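Local atomic coordinates of putative aminooxidase (Propionibacterium acnes, PDB entry 2BAB), a protein that probably isomerises polyunsaturated fatty acids with the help of bound FAD, and holds a conjugated octadecadienoic acid near the flavin. Residues A[86-91]-A[295-300]; A[159-164]-A[185-190]; A[290-295]-A[313-318]. One frame throughout, in Å; residues are numbered along the deposited sequence. Where two conformers were deposited one is given.

All three contacts lie in the part of the protein that surrounds the bound fatty acid. Contacts 1 and 3 belong to one mixed sheet. In it strand 295-297 sits between strands 88-91 and 312-315, and Ser295 takes part in both contacts. Their centres are about 10 Å apart. Contact 2 joins two short helices, and its centre is about 15 Å from that of contact 1; Asn163 touches Phe90, Tyr297 and Pro299. Along the chain contact 2 is nested inside the loop closed by contact 1, while contacts 1 and 3 interlock. The sheet thus meets the acid near its carboxylate, and the 185-190 side of contact 2 reaches the same ligand through Thr189.

Contact 1 of 3, residues A[86-91]-A[295-300]; sequences LRREFL and SGYVPD. With ODD ((10E,12Z)-octadeca-10,12-dienoic acid), chain F.
Arg88 and Tyr297 converge through the fold of the arginine chain. Its chi1 of 69° puts CG between the backbone N and the carbonyl carbon, and a bend at chi3 (75°) swings NE toward ODD O1. Arg88 CB and CD lie by the tyrosine ring, with CB 3.6 Å from Tyr297 CE2. The guanidinium stands almost at right angles to the ring, with 83° between the planes. Both side chains point to the same face of the sheet and converge on one oxygen of the fatty acid. Tyr297 OH donates to ODD O1 at 2.6 Å. Arg88 NE reaches the same oxygen at 3.0 Å and Arg88 NH1 at 3.1 Å, with O1 at the guanidinium edge, near its plane. Three donors therefore grip O1. The positive charge would probably favour the ionised carboxylate. Beside this head group, Ser295 CB packs on ODD C2 at 3.7 Å.

Further along the same face, Phe90 crosses Tyr297 obliquely, and Phe90 CE1 touches Tyr297 CB at 3.8 Å. Pro299 CG meets the same side of the phenyl ring, at its edge, 3.7 Å from Phe90 CD1. The backbones form a regular parallel ladder. Ser295 N donates to Arg87 O, Glu89 N to Ser295 O, Tyr297 N to Glu89 O and Leu91 N to Tyr297 O. The last bond is practically straight, at 2.9 Å from Leu91 N to Tyr297 O.

Arg88 NH1 also donates to Phe193 O of helix 187-195, and its charge lies against the Phe193 ring in a cation-pi contact. Strand 97-98 flanks strand 88-91 on one side of the pair. Strand 312-315 flanks strand 295-297 on the other, so the parallel pair lies inside the mixed sheet.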
loop_
_atom_site.group_PDB
_atom_site.type_symbol
_atom_site.label_atom_id
_atom_site.label_comp_id
_atom_site.label_asym_id
_atom_site.label_seq_id
_atom_site.Cartn_x
_atom_site.Cartn_y
_atom_site.Cartn_z
ATOM N N LEU A 86 0.494 -16.411 10.168
ATOM C CA LEU A 86 -0.841 -16.046 9.720
ATOM C C LEU A 86 -1.634 -17.300 9.352
ATOM O O LEU A 86 -1.121 -18.203 8.685
ATOM C CB LEU A 86 -0.748 -15.125 8.524
ATOM C CG LEU A 86 -0.192 -13.733 8.811
ATOM C CD1 LEU A 86 0.123 -13.019 7.506
ATOM C CD2 LEU A 86 -1.176 -12.916 9.644
ATOM N N ARG A 87 -2.880 -17.356 9.800
ATOM C CA ARG A 87 -3.777 -18.459 9.459
ATOM C C ARG A 87 -5.174 -17.905 9.266
ATOM O O ARG A 87 -5.563 -16.951 9.944
ATOM C CB ARG A 87 -3.759 -19.517 10.545
ATOM C CG ARG A 87 -2.419 -20.230 10.729
ATOM C CD ARG A 87 -2.494 -21.147 11.944
ATOM N NE ARG A 87 -1.256 -21.873 12.257
ATOM C CZ ARG A 87 -0.823 -22.971 11.631
ATOM N NH1 ARG A 87 -1.472 -23.476 10.575
ATOM N NH2 ARG A 87 0.293 -23.567 12.058
ATOM N N ARG A 88 -5.918 -18.500 8.337
ATOM C CA ARG A 88 -7.203 -17.952 7.899
ATOM C C ARG A 88 -8.296 -18.991 7.760
ATOM O O ARG A 88 -8.052 -20.129 7.344
ATOM C CB ARG A 88 -7.066 -17.228 6.543
ATOM C CG ARG A 88 -6.796 -18.149 5.336
ATOM C CD ARG A 88 -6.673 -17.397 4.027
ATOM N NE ARG A 88 -5.393 -16.702 3.947
ATOM C CZ ARG A 88 -4.382 -16.990 3.108
ATOM N NH1 ARG A 88 -3.269 -16.271 3.187
ATOM N NH2 ARG A 88 -4.456 -17.968 2.198
ATOM N N GLU A 89 -9.513 -18.550 8.063
ATOM C CA GLU A 89 -10.730 -19.266 7.676
ATOM C C GLU A 89 -11.593 -18.320 6.861
ATOM O O GLU A 89 -11.390 -17.084 6.882
ATOM C CB GLU A 89 -11.518 -19.730 8.906
ATOM C CG GLU A 89 -12.101 -18.582 9.730
ATOM C CD GLU A 89 -12.818 -19.041 10.994
ATOM O OE1 GLU A 89 -12.948 -20.253 11.219
ATOM O OE2 GLU A 89 -13.243 -18.167 11.760
ATOM N N PHE A 90 -12.585 -18.891 6.181
ATOM C CA PHE A 90 -13.571 -18.104 5.423
ATOM C C PHE A 90 -14.970 -18.190 6.044
ATOM O O PHE A 90 -15.460 -19.281 6.396
ATOM C CB PHE A 90 -13.604 -18.550 3.958
ATOM C CG PHE A 90 -12.354 -18.210 3.226
ATOM C CD1 PHE A 90 -12.264 -17.037 2.493
ATOM C CD2 PHE A 90 -11.232 -19.019 3.344
ATOM C CE1 PHE A 90 -11.092 -16.702 1.849
ATOM C CE2 PHE A 90 -10.052 -18.685 2.705
ATOM C CZ PHE A 90 -9.977 -17.535 1.960
ATOM N N LEU A 91 -15.585 -17.019 6.166
ATOM C CA LEU A 91 -16.939 -16.858 6.661
ATOM C C LEU A 91 -17.858 -16.268 5.590
ATOM O O LEU A 91 -17.460 -15.387 4.802
ATOM C CB LEU A 91 -16.956 -15.902 7.851
ATOM C CG LEU A 91 -15.990 -16.164 9.002
ATOM C CD1 LEU A 91 -16.273 -15.194 10.144
ATOM C CD2 LEU A 91 -16.103 -17.622 9.468
ATOM N N SER A 295 -7.654 -15.978 11.886
ATOM C CA SER A 295 -8.137 -14.782 11.183
ATOM C C SER A 295 -9.331 -15.187 10.289
ATOM O O SER A 295 -9.455 -16.344 9.900
ATOM C CB SER A 295 -7.034 -14.124 10.349
ATOM O OG SER A 295 -5.960 -13.701 11.146
ATOM N N GLY A 296 -10.208 -14.244 9.999
ATOM C CA GLY A 296 -11.397 -14.512 9.176
ATOM C C GLY A 296 -11.520 -13.556 8.000
ATOM O O GLY A 296 -11.347 -12.366 8.182
ATOM N N TYR A 297 -11.803 -14.106 6.809
ATOM C CA TYR A 297 -12.074 -13.376 5.586
ATOM C C TYR A 297 -13.535 -13.566 5.205
ATOM O O TYR A 297 -14.094 -14.656 5.407
ATOM C CB TYR A 297 -11.243 -13.933 4.426
ATOM C CG TYR A 297 -9.778 -13.573 4.416
ATOM C CD1 TYR A 297 -9.278 -12.691 3.471
ATOM C CD2 TYR A 297 -8.889 -14.151 5.325
ATOM C CE1 TYR A 297 -7.945 -12.360 3.452
ATOM C CE2 TYR A 297 -7.540 -13.830 5.306
ATOM C CZ TYR A 297 -7.077 -12.930 4.362
ATOM O OH TYR A 297 -5.749 -12.601 4.290
ATOM N N VAL A 298 -14.151 -12.533 4.637
ATOM C CA VAL A 298 -15.588 -12.594 4.310
ATOM C C VAL A 298 -15.835 -12.142 2.872
ATOM O O VAL A 298 -16.187 -10.969 2.632
ATOM C CB VAL A 298 -16.423 -11.755 5.317
ATOM C CG1 VAL A 298 -17.928 -12.105 5.237
ATOM C CG2 VAL A 298 -15.887 -11.943 6.746
ATOM N N PRO A 299 -15.598 -13.058 1.900
ATOM C CA PRO A 299 -15.788 -12.738 0.480
ATOM C C PRO A 299 -17.135 -12.101 0.160
ATOM O O PRO A 299 -17.187 -11.206 -0.696
ATOM C CB PRO A 299 -15.622 -14.093 -0.210
ATOM C CG PRO A 299 -14.551 -14.792 0.689
ATOM C CD PRO A 299 -15.064 -14.424 2.081
ATOM N N ASP A 300 -18.184 -12.550 0.849
ATOM C CA ASP A 300 -19.529 -11.961 0.730
ATOM C C ASP A 300 -19.500 -10.455 0.963
ATOM O O ASP A 300 -20.233 -9.714 0.314
ATOM C CB ASP A 300 -20.508 -12.580 1.737
ATOM C CG ASP A 300 -20.971 -13.994 1.353
ATOM O OD1 ASP A 300 -20.717 -14.441 0.226
ATOM O OD2 ASP A 300 -21.574 -14.679 2.210
HETATM O O2 ODD F . -3.762 -15.901 6.871
HETATM C C1 ODD F . -4.122 -14.723 6.635
HETATM O O1 ODD F . -4.279 -14.343 5.461
HETATM C C2 ODD F . -4.366 -13.755 7.778
HETATM C C3 ODD F . -4.527 -12.314 7.280
HETATM C C4 ODD F . -4.813 -11.304 8.398
HETATM C C5 ODD F . -5.629 -10.083 7.935
HETATM C C6 ODD F . -4.727 -9.019 7.349
HETATM C C7 ODD F . -5.355 -7.771 6.733
HETATM C C8 ODD F . -4.364 -7.238 5.674
HETATM C C9 ODD F . -4.614 -5.801 5.257
HETATM C C10 ODD F . -3.785 -5.266 4.087
HETATM C C11 ODD F . -2.787 -5.893 3.440
HETATM C C12 ODD F . -2.115 -5.181 2.336
HETATM C C13 ODD F . -1.094 -5.659 1.595
HETATM C C14 ODD F . -0.497 -7.037 1.792
HETATM C C15 ODD F . 0.703 -7.227 0.879
HETATM C C16 ODD F . 1.451 -8.562 1.027
HETATM C C17 ODD F . 0.567 -9.812 0.992
HETATM C C18 ODD F . 0.621 -10.582 -0.311
HETATM O O HOH W 1 -3.818 -15.310 11.707
#

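Contact 2 of 3, residues A[159-164]-A[185-190]; sequences DLWINP and LDFVTM. With BU1 (1,4-butanediol), chain I; BU1 (1,4-butanediol), chain H.
The Trp161 indole has Met190 over one face, and Leu185 O and Phe187 at its edges. Met190 SD stands 3.7 Å from the centroid of the five-membered ring of Trp161, a Met-aromatic contact. Met190 CG lies 3.6 Å from the centroid of the six-membered ring of Trp161, almost on the ring normal, and makes a CH-pi contact. The methionine thus follows the long direction of the indole. Its CG is anti to the backbone N (chi1 -177°), a bend at chi2 carries SD over the five-membered ring, and the bend at chi3 turns CE toward Leu160 O. In the ring plane, Trp161 NE1 donates to a lone pair of Leu185 O at 2.9 Å. This bond satisfies the buried indole nitrogen and fixes the rotation of the ring. At the benzo edge, Trp161 CH2 meets Phe187 CD1 at 4.0 Å, the two side chains crossing at about a right angle. Leu160 CD2 packs on Met190 CG at 3.6 Å, and Pro164 CG on Leu185 CD2 at 3.7 Å.

Asp186 caps helix 187-195: its OD1 accepts from Thr189 N at 2.9 Å and also from Thr189 OG1. Helix 106-122 packs against Leu160, Trp161 and Phe187. The contact is a helix-helix junction built round a tryptophan and a capped helix start. It lies beside the fatty-acid site, since Thr189 touches the ligand.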
loop_
_atom_site.group_PDB
_atom_site.type_symbol
_atom_site.label_atom_id
_atom_site.label_comp_id
_atom_site.label_asym_id
_atom_site.label_seq_id
_atom_site.Cartn_x
_atom_site.Cartn_y
_atom_site.Cartn_z
ATOM N N ASP A 159 -11.830 -15.147 -7.859
ATOM C CA ASP A 159 -12.088 -15.704 -6.524
ATOM C C ASP A 159 -10.805 -15.814 -5.715
ATOM O O ASP A 159 -10.830 -15.643 -4.502
ATOM C CB ASP A 159 -12.746 -17.096 -6.572
ATOM C CG ASP A 159 -14.187 -17.050 -7.017
ATOM O OD1 ASP A 159 -14.585 -16.040 -7.655
ATOM O OD2 ASP A 159 -14.908 -18.031 -6.729
ATOM N N LEU A 160 -9.705 -16.141 -6.384
ATOM C CA LEU A 160 -8.407 -16.258 -5.714
ATOM C C LEU A 160 -7.720 -14.904 -5.516
ATOM O O LEU A 160 -7.117 -14.659 -4.460
ATOM C CB LEU A 160 -7.486 -17.181 -6.495
ATOM C CG LEU A 160 -6.198 -17.579 -5.775
ATOM C CD1 LEU A 160 -6.494 -18.674 -4.700
ATOM C CD2 LEU A 160 -5.125 -18.032 -6.772
ATOM N N TRP A 161 -7.770 -14.059 -6.546
ATOM C CA TRP A 161 -7.153 -12.720 -6.487
ATOM C C TRP A 161 -7.898 -11.752 -5.547
ATOM O O TRP A 161 -7.285 -10.850 -5.006
ATOM C CB TRP A 161 -7.044 -12.118 -7.899
ATOM C CG TRP A 161 -5.660 -12.235 -8.489
ATOM C CD1 TRP A 161 -4.689 -11.283 -8.462
ATOM C CD2 TRP A 161 -5.087 -13.372 -9.140
ATOM N NE1 TRP A 161 -3.551 -11.745 -9.060
ATOM C CE2 TRP A 161 -3.761 -13.030 -9.482
ATOM C CE3 TRP A 161 -5.562 -14.647 -9.467
ATOM C CZ2 TRP A 161 -2.911 -13.906 -10.137
ATOM C CZ3 TRP A 161 -4.712 -15.524 -10.117
ATOM C CH2 TRP A 161 -3.399 -15.146 -10.448
ATOM N N ILE A 162 -9.207 -11.926 -5.357
ATOM C CA ILE A 162 -9.983 -10.909 -4.629
ATOM C C ILE A 162 -9.606 -10.803 -3.150
ATOM O O ILE A 162 -9.590 -9.697 -2.622
ATOM C CB ILE A 162 -11.505 -11.109 -4.759
ATOM C CG1 ILE A 162 -12.247 -9.847 -4.286
ATOM C CG2 ILE A 162 -11.961 -12.368 -4.028
ATOM C CD1 ILE A 162 -13.765 -9.818 -4.569
ATOM N N ASN A 163 -9.290 -11.941 -2.510
ATOM C CA ASN A 163 -9.103 -12.005 -1.044
ATOM C C ASN A 163 -7.982 -11.109 -0.518
ATOM O O ASN A 163 -8.213 -10.380 0.434
ATOM C CB ASN A 163 -8.898 -13.441 -0.555
ATOM C CG ASN A 163 -10.081 -14.334 -0.873
ATOM O OD1 ASN A 163 -11.248 -13.919 -0.766
ATOM N ND2 ASN A 163 -9.789 -15.559 -1.291
ATOM N N PRO A 164 -6.775 -11.179 -1.114
ATOM C CA PRO A 164 -5.711 -10.243 -0.714
ATOM C C PRO A 164 -5.725 -8.892 -1.454
ATOM O O PRO A 164 -4.746 -8.171 -1.421
ATOM C CB PRO A 164 -4.445 -11.023 -1.052
ATOM C CG PRO A 164 -4.831 -11.797 -2.253
ATOM C CD PRO A 164 -6.276 -12.145 -2.113
ATOM N N LEU A 185 -0.213 -8.279 -6.960
ATOM C CA LEU A 185 -0.399 -9.719 -6.977
ATOM C C LEU A 185 0.040 -10.325 -8.324
ATOM O O LEU A 185 -0.787 -10.807 -9.091
ATOM C CB LEU A 185 -1.856 -10.064 -6.668
ATOM C CG LEU A 185 -2.319 -9.739 -5.241
ATOM C CD1 LEU A 185 -3.851 -9.483 -5.147
ATOM C CD2 LEU A 185 -1.882 -10.839 -4.269
ATOM N N ASP A 186 1.342 -10.290 -8.602
ATOM C CA ASP A 186 1.889 -11.056 -9.712
ATOM C C ASP A 186 1.763 -12.547 -9.382
ATOM O O ASP A 186 1.409 -12.915 -8.262
ATOM C CB ASP A 186 3.326 -10.647 -10.066
ATOM C CG ASP A 186 4.299 -10.787 -8.926
ATOM O OD1 ASP A 186 4.034 -11.484 -7.939
ATOM O OD2 ASP A 186 5.373 -10.180 -9.040
ATOM N N PHE A 187 2.017 -13.407 -10.352
ATOM C CA PHE A 187 1.705 -14.811 -10.148
ATOM C C PHE A 187 2.412 -15.382 -8.929
ATOM O O PHE A 187 1.782 -16.033 -8.095
ATOM C CB PHE A 187 1.971 -15.647 -11.402
ATOM C CG PHE A 187 1.179 -16.932 -11.438
ATOM C CD1 PHE A 187 -0.125 -16.944 -11.925
ATOM C CD2 PHE A 187 1.736 -18.124 -10.976
ATOM C CE1 PHE A 187 -0.848 -18.117 -11.981
ATOM C CE2 PHE A 187 1.004 -19.319 -11.021
ATOM C CZ PHE A 187 -0.290 -19.310 -11.517
ATOM N N VAL A 188 3.704 -15.092 -8.784
ATOM C CA VAL A 188 4.439 -15.600 -7.635
ATOM C C VAL A 188 3.905 -15.059 -6.304
ATOM O O VAL A 188 3.770 -15.814 -5.351
ATOM C CB VAL A 188 5.977 -15.383 -7.752
ATOM C CG1 VAL A 188 6.538 -16.179 -8.949
ATOM C CG2 VAL A 188 6.323 -13.912 -7.857
ATOM N N THR A 189 3.599 -13.772 -6.245
ATOM C CA THR A 189 3.040 -13.166 -5.041
ATOM C C THR A 189 1.683 -13.796 -4.698
ATOM O O THR A 189 1.461 -14.166 -3.532
ATOM C CB THR A 189 2.946 -11.629 -5.162
ATOM O OG1 THR A 189 4.257 -11.088 -5.449
ATOM C CG2 THR A 189 2.374 -10.991 -3.878
ATOM N N MET A 190 0.802 -13.945 -5.697
ATOM C CA MET A 190 -0.474 -14.645 -5.521
ATOM C C MET A 190 -0.286 -16.061 -4.982
ATOM O O MET A 190 -1.012 -16.514 -4.090
ATOM C CB MET A 190 -1.267 -14.682 -6.836
ATOM C CG MET A 190 -2.666 -15.339 -6.735
ATOM S SD MET A 190 -3.877 -14.322 -5.884
ATOM C CE MET A 190 -3.826 -14.988 -4.205
HETATM C C1 BU1 I . -10.059 -18.877 -2.714
HETATM C C2 BU1 I . -10.944 -19.551 -3.732
HETATM C C3 BU1 I . -10.184 -20.513 -4.625
HETATM C C4 BU1 I . -10.824 -21.887 -4.551
HETATM O O5 BU1 I . -10.897 -18.437 -1.649
HETATM O O6 BU1 I . -9.898 -22.869 -4.978
HETATM C C1 BU1 H . 2.686 -19.965 -14.555
HETATM C C2 BU1 H . 3.766 -21.018 -14.329
HETATM C C3 BU1 H . 3.323 -22.171 -13.438
HETATM C C4 BU1 H . 4.510 -22.885 -12.801
HETATM O O5 BU1 H . 3.270 -18.681 -14.297
HETATM O O6 BU1 H . 5.560 -23.070 -13.759
#

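Contact 3 of 3, residues A[290-295]-A[313-318]; sequences EYPTIS and YYHRWA. With ODD ((10E,12Z)-octadeca-10,12-dienoic acid), chain F.
Tyr291 OH is held by Trp317 from two directions. It donates to Trp317 O at 2.7 Å, coming in from above the carbonyl plane. It also accepts from a water, 2.7 Å from Tyr291 OH, which accepts from Trp317 N. The phenol end is therefore tied to the N-H and the C=O of one residue. The ring plane is 55° from that of His315, with Tyr291 CE2 3.7 Å from His315 NE2.

His315 carries much of the contact. With chi1 near -178° the imidazole swings away from its own backbone N and reaches the 292-294 backbone. One ring face lies against the peptide between Thr293 and Ile294, and Ile294 N sits over the ring centre. His315 N donates to Ser295 OG at 3.0 Å. This bond marks where the loop ending at Ile294 runs into strand 295-297, the antiparallel neighbour of strand 312-315 in the mixed sheet. Next to Ser295, a second water bridges Ile294 O and Tyr313 OH, accepting from the latter at 2.6 Å. Pro292 CB packs on Tyr313 CE1 at 4.1 Å. Tyr314 starts away from the loop, but its ring edge comes near Ser295 OG, and its CD1 lies 3.8 Å from ODD C4.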
loop_
_atom_site.group_PDB
_atom_site.type_symbol
_atom_site.label_atom_id
_atom_site.label_comp_id
_atom_site.label_asym_id
_atom_site.label_seq_id
_atom_site.Cartn_x
_atom_site.Cartn_y
_atom_site.Cartn_z
ATOM N N GLU A 290 -15.312 -13.944 23.246
ATOM C CA GLU A 290 -15.287 -15.154 22.428
ATOM C C GLU A 290 -14.183 -15.029 21.362
ATOM O O GLU A 290 -14.428 -15.120 20.142
ATOM C CB GLU A 290 -16.662 -15.424 21.808
ATOM C CG GLU A 290 -17.802 -15.409 22.834
ATOM C CD GLU A 290 -19.171 -15.548 22.189
ATOM O OE1 GLU A 290 -19.445 -16.618 21.611
ATOM O OE2 GLU A 290 -19.968 -14.590 22.266
ATOM N N TYR A 291 -12.968 -14.823 21.861
ATOM C CA TYR A 291 -11.798 -14.561 21.056
ATOM C C TYR A 291 -11.673 -15.535 19.907
ATOM O O TYR A 291 -11.773 -16.755 20.101
ATOM C CB TYR A 291 -10.559 -14.671 21.929
ATOM C CG TYR A 291 -9.291 -14.027 21.412
ATOM C CD1 TYR A 291 -9.180 -12.643 21.316
ATOM C CD2 TYR A 291 -8.164 -14.794 21.131
ATOM C CE1 TYR A 291 -7.990 -12.036 20.918
ATOM C CE2 TYR A 291 -6.955 -14.191 20.741
ATOM C CZ TYR A 291 -6.883 -12.813 20.626
ATOM O OH TYR A 291 -5.702 -12.211 20.262
ATOM N N PRO A 292 -11.438 -15.007 18.703
ATOM C CA PRO A 292 -11.252 -15.895 17.559
ATOM C C PRO A 292 -10.057 -16.789 17.729
ATOM O O PRO A 292 -9.152 -16.481 18.510
ATOM C CB PRO A 292 -11.029 -14.939 16.388
ATOM C CG PRO A 292 -10.737 -13.616 17.015
ATOM C CD PRO A 292 -11.379 -13.585 18.326
ATOM N N THR A 293 -10.052 -17.881 16.978
ATOM C CA THR A 293 -8.959 -18.838 17.039
ATOM C C THR A 293 -8.079 -18.769 15.788
ATOM O O THR A 293 -7.091 -19.496 15.684
ATOM C CB THR A 293 -9.515 -20.288 17.203
ATOM O OG1 THR A 293 -10.271 -20.657 16.049
ATOM C CG2 THR A 293 -10.376 -20.414 18.452
ATOM N N ILE A 294 -8.433 -17.867 14.872
ATOM C CA ILE A 294 -7.877 -17.799 13.528
ATOM C C ILE A 294 -8.372 -16.490 12.882
ATOM O O ILE A 294 -9.384 -15.923 13.296
ATOM C CB ILE A 294 -8.321 -19.053 12.702
ATOM C CG1 ILE A 294 -7.535 -19.187 11.396
ATOM C CG2 ILE A 294 -9.844 -19.021 12.445
ATOM C CD1 ILE A 294 -7.598 -20.633 10.788
ATOM N N SER A 295 -7.654 -15.978 11.886
ATOM C CA SER A 295 -8.137 -14.782 11.183
ATOM C C SER A 295 -9.331 -15.187 10.289
ATOM O O SER A 295 -9.455 -16.344 9.900
ATOM C CB SER A 295 -7.034 -14.124 10.349
ATOM O OG SER A 295 -5.960 -13.701 11.146
ATOM N N TYR A 313 -10.601 -9.734 9.404
ATOM C CA TYR A 313 -10.088 -9.306 10.716
ATOM C C TYR A 313 -8.864 -10.141 11.063
ATOM O O TYR A 313 -8.745 -11.287 10.615
ATOM C CB TYR A 313 -11.173 -9.358 11.809
ATOM C CG TYR A 313 -11.834 -10.714 11.977
ATOM C CD1 TYR A 313 -11.249 -11.696 12.768
ATOM C CD2 TYR A 313 -13.057 -11.008 11.345
ATOM C CE1 TYR A 313 -11.845 -12.939 12.919
ATOM C CE2 TYR A 313 -13.663 -12.255 11.483
ATOM C CZ TYR A 313 -13.060 -13.208 12.268
ATOM O OH TYR A 313 -13.640 -14.436 12.411
ATOM N N TYR A 314 -7.978 -9.562 11.871
ATOM C CA TYR A 314 -6.614 -10.066 12.058
ATOM C C TYR A 314 -6.413 -10.600 13.466
ATOM O O TYR A 314 -6.361 -9.847 14.433
ATOM C CB TYR A 314 -5.617 -8.944 11.736
ATOM C CG TYR A 314 -4.128 -9.227 11.944
ATOM C CD1 TYR A 314 -3.610 -10.531 11.918
ATOM C CD2 TYR A 314 -3.232 -8.177 12.143
ATOM C CE1 TYR A 314 -2.246 -10.774 12.107
ATOM C CE2 TYR A 314 -1.852 -8.413 12.332
ATOM C CZ TYR A 314 -1.376 -9.714 12.331
ATOM O OH TYR A 314 -0.042 -9.979 12.513
ATOM N N HIS A 315 -6.259 -11.920 13.535
ATOM C CA HIS A 315 -5.900 -12.655 14.755
ATOM C C HIS A 315 -4.371 -12.714 14.869
ATOM O O HIS A 315 -3.721 -13.561 14.248
ATOM C CB HIS A 315 -6.520 -14.046 14.617
ATOM C CG HIS A 315 -6.321 -14.958 15.781
ATOM N ND1 HIS A 315 -5.542 -16.092 15.696
ATOM C CD2 HIS A 315 -6.858 -14.960 17.025
ATOM C CE1 HIS A 315 -5.604 -16.750 16.837
ATOM N NE2 HIS A 315 -6.392 -16.085 17.664
ATOM N N ARG A 316 -3.803 -11.784 15.630
ATOM C CA ARG A 316 -2.348 -11.606 15.687
ATOM C C ARG A 316 -1.705 -12.411 16.817
ATOM O O ARG A 316 -0.722 -13.086 16.597
ATOM C CB ARG A 316 -1.992 -10.118 15.878
ATOM C CG ARG A 316 -0.481 -9.811 15.973
ATOM C CD ARG A 316 -0.286 -8.324 15.748
ATOM N NE ARG A 316 1.057 -7.829 15.993
ATOM C CZ ARG A 316 2.105 -7.951 15.171
ATOM N NH1 ARG A 316 2.023 -8.604 14.025
ATOM N NH2 ARG A 316 3.260 -7.409 15.511
ATOM N N TRP A 317 -2.238 -12.284 18.029
ATOM C CA TRP A 317 -1.660 -12.925 19.214
ATOM C C TRP A 317 -2.579 -14.036 19.715
ATOM O O TRP A 317 -3.511 -13.800 20.519
ATOM C CB TRP A 317 -1.411 -11.877 20.317
ATOM C CG TRP A 317 -0.493 -10.764 19.907
ATOM C CD1 TRP A 317 -0.804 -9.438 19.832
ATOM C CD2 TRP A 317 0.907 -10.866 19.573
ATOM N NE1 TRP A 317 0.305 -8.711 19.456
ATOM C CE2 TRP A 317 1.367 -9.558 19.298
ATOM C CE3 TRP A 317 1.812 -11.933 19.488
ATOM C CZ2 TRP A 317 2.694 -9.287 18.920
ATOM C CZ3 TRP A 317 3.123 -11.667 19.124
ATOM C CH2 TRP A 317 3.555 -10.354 18.829
ATOM N N ALA A 318 -2.310 -15.251 19.234
ATOM C CA ALA A 318 -3.161 -16.420 19.469
ATOM C C ALA A 318 -3.319 -16.775 20.957
ATOM O O ALA A 318 -4.373 -17.255 21.374
ATOM C CB ALA A 318 -2.605 -17.644 18.699
HETATM O O2 ODD F . -3.762 -15.901 6.871
HETATM C C1 ODD F . -4.122 -14.723 6.635
HETATM O O1 ODD F . -4.279 -14.343 5.461
HETATM C C2 ODD F . -4.366 -13.755 7.778
HETATM C C3 ODD F . -4.527 -12.314 7.280
HETATM C C4 ODD F . -4.813 -11.304 8.398
HETATM C C5 ODD F . -5.629 -10.083 7.935
HETATM C C6 ODD F . -4.727 -9.019 7.349
HETATM C C7 ODD F . -5.355 -7.771 6.733
HETATM C C8 ODD F . -4.364 -7.238 5.674
HETATM C C9 ODD F . -4.614 -5.801 5.257
HETATM C C10 ODD F . -3.785 -5.266 4.087
HETATM C C11 ODD F . -2.787 -5.893 3.440
HETATM C C12 ODD F . -2.115 -5.181 2.336
HETATM C C13 ODD F . -1.094 -5.659 1.595
HETATM C C14 ODD F . -0.497 -7.037 1.792
HETATM C C15 ODD F . 0.703 -7.227 0.879
HETATM C C16 ODD F . 1.451 -8.562 1.027
HETATM C C17 ODD F . 0.567 -9.812 0.992
HETATM C C18 ODD F . 0.621 -10.582 -0.311
HETATM O O HOH W 2 -4.513 -10.623 18.388
HETATM O O HOH W 3 -12.063 -16.380 13.193
HETATM O O HOH W 1 -3.818 -15.310 11.707
#